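Local coordinates for PCP domain (Thermobifida fusca, PDB 7KW3), which probably carries the growing peptide or its amino acid building blocks on a phosphopantetheine arm as the carrier domain of a non-ribosomal peptide synthetase, at residues A[68-71]-A[72-75]. Residues are numbered along the deposited sequence; the frame is centred on the assembly and turned at random.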
ATOM      1  N   ALA A  68       3.565   2.488   5.956  1.00 41.30           N
ATOM      2  CA  ALA A  68       3.383   2.199   7.376  1.00 45.80           C
ATOM      3  C   ALA A  68       2.119   2.857   7.916  1.00 43.36           C
ATOM      4  O   ALA A  68       1.416   2.276   8.752  1.00 43.91           O
ATOM      5  CB  ALA A  68       4.613   2.651   8.178  1.00 40.36           C
ATOM      6  N   ASP A  69       1.819   4.077   7.465  1.00 44.20           N
ATOM      7  CA  ASP A  69       0.596   4.738   7.903  1.00 40.92           C
ATOM      8  C   ASP A  69      -0.642   4.043   7.346  1.00 43.84           C
ATOM      9  O   ASP A  69      -1.650   3.897   8.046  1.00 44.81           O
ATOM     10  CB  ASP A  69       0.632   6.203   7.482  1.00 46.40           C
ATOM     11  CG  ASP A  69       1.750   6.962   8.158  1.00 55.98           C
ATOM     12  OD1 ASP A  69       2.065   6.617   9.320  1.00 57.73           O
ATOM     13  OD2 ASP A  69       2.317   7.885   7.526  1.00 57.93           O
ATOM     14  N   LEU A  70      -0.578   3.606   6.085  1.00 38.81           N
ATOM     15  CA  LEU A  70      -1.709   2.923   5.477  1.00 38.24           C
ATOM     16  C   LEU A  70      -1.960   1.580   6.156  1.00 43.43           C
ATOM     17  O   LEU A  70      -3.115   1.196   6.384  1.00 40.09           O
ATOM     18  CB  LEU A  70      -1.456   2.760   3.973  1.00 36.38           C
ATOM     19  CG  LEU A  70      -2.583   2.150   3.141  1.00 40.69           C
ATOM     20  CD1 LEU A  70      -3.859   2.986   3.285  1.00 32.83           C
ATOM     21  CD2 LEU A  70      -2.164   2.049   1.679  1.00 36.39           C
ATOM     22  N   ALA A  71      -0.886   0.862   6.509  1.00 42.27           N
ATOM     23  CA  ALA A  71      -1.038  -0.417   7.190  1.00 40.07           C
ATOM     24  C   ALA A  71      -1.750  -0.251   8.521  1.00 38.40           C
ATOM     25  O   ALA A  71      -2.493  -1.143   8.943  1.00 40.87           O
ATOM     26  CB  ALA A  71       0.328  -1.074   7.392  1.00 36.28           C
ATOM     27  N   ALA A  72      -1.559   0.894   9.182  1.00 38.36           N
ATOM     28  CA  ALA A  72      -2.148   1.095  10.501  1.00 40.57           C
ATOM     29  C   ALA A  72      -3.665   1.291  10.445  1.00 44.29           C
ATOM     30  O   ALA A  72      -4.352   0.998  11.433  1.00 47.73           O
ATOM     31  CB  ALA A  72      -1.485   2.286  11.199  1.00 42.84           C
ATOM     32  N   VAL A  73      -4.213   1.801   9.332  1.00 38.84           N
ATOM     33  CA  VAL A  73      -5.672   1.918   9.215  1.00 43.20           C
ATOM     34  C   VAL A  73      -6.322   0.748   8.486  1.00 45.31           C
ATOM     35  O   VAL A  73      -7.561   0.647   8.498  1.00 46.17           O
ATOM     36  CB  VAL A  73      -6.114   3.228   8.524  1.00 46.61           C
ATOM     37  CG1 VAL A  73      -5.707   4.433   9.358  1.00 42.66           C
ATOM     38  CG2 VAL A  73      -5.560   3.312   7.118  1.00 39.67           C
ATOM     39  N   ALA A  74      -5.544  -0.131   7.858  1.00 38.72           N
ATOM     40  CA  ALA A  74      -6.122  -1.280   7.182  1.00 37.84           C
ATOM     41  C   ALA A  74      -6.834  -2.192   8.177  1.00 39.27           C
ATOM     42  O   ALA A  74      -6.543  -2.207   9.376  1.00 41.70           O
ATOM     43  CB  ALA A  74      -5.044  -2.071   6.439  1.00 36.30           C
ATOM     44  N   GLN A  75      -7.801  -2.939   7.664  1.00 35.92           N
ATOM     45  CA  GLN A  75      -8.366  -4.021   8.435  1.00 38.47           C
ATOM     46  C   GLN A  75      -8.041  -5.341   7.755  1.00 37.39           C
ATOM     47  O   GLN A  75      -7.978  -5.404   6.523  1.00 41.87           O
ATOM     48  CB  GLN A  75      -9.897  -3.894   8.594  1.00 38.03           C
ATOM     49  CG  GLN A  75     -10.351  -2.673   9.336  1.00 35.76           C
ATOM     50  CD  GLN A  75     -10.034  -2.726  10.820  1.00 40.51           C
ATOM     51  OE1 GLN A  75      -9.434  -3.677  11.302  1.00 37.36           O
ATOM     52  NE2 GLN A  75     -10.442  -1.694  11.548  1.00 36.23           N
TER
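Leu70 and Val73, three residues apart in the last part of helix 67-73, make a light apolar contact beside a backbone whose bonds are shared, a worked example of how a helix passes into extended chain. The polar part is all main chain, and every bond in it is weak. The N-H of Ala72 is divided between the carbonyls of Ala68 and Asp69, with Ala72 N 3.3 Å from Ala68 O. Farther on, Leu70 O accepts from two donors, Val73 N and, at 3.1 Å, Ala74 N. Ala74 N also reaches Ala71 O, 3.4 Å away. Mixing i to i+3 with i to i+4 bonds, each well off straight at the hydrogen, fits a loosely bonded turn; psi of Ala74, 155°, then takes the chain into an extended course.

Among the side chains, Leu70 CD1 meets Val73 CG2 at 4.2 Å. A chi1 of -64° sets Val73 CG2 between its own backbone N and carbonyl carbon, where this methyl also lies 3.3 Å from Leu70 O. Ala74 CB packs 3.7 Å from Ala71 O.

In this last helix of the helical carrier-protein fold, buried Leu70 reaches Leu13 and Tyr17 of helix 8-21 as well as His60 and Val61 of helix 58-63, and Val73 also touches His60. Farther along, Gln75 bonds through its backbone to Glu55, joining strand 75-76 to antiparallel strand 54-55.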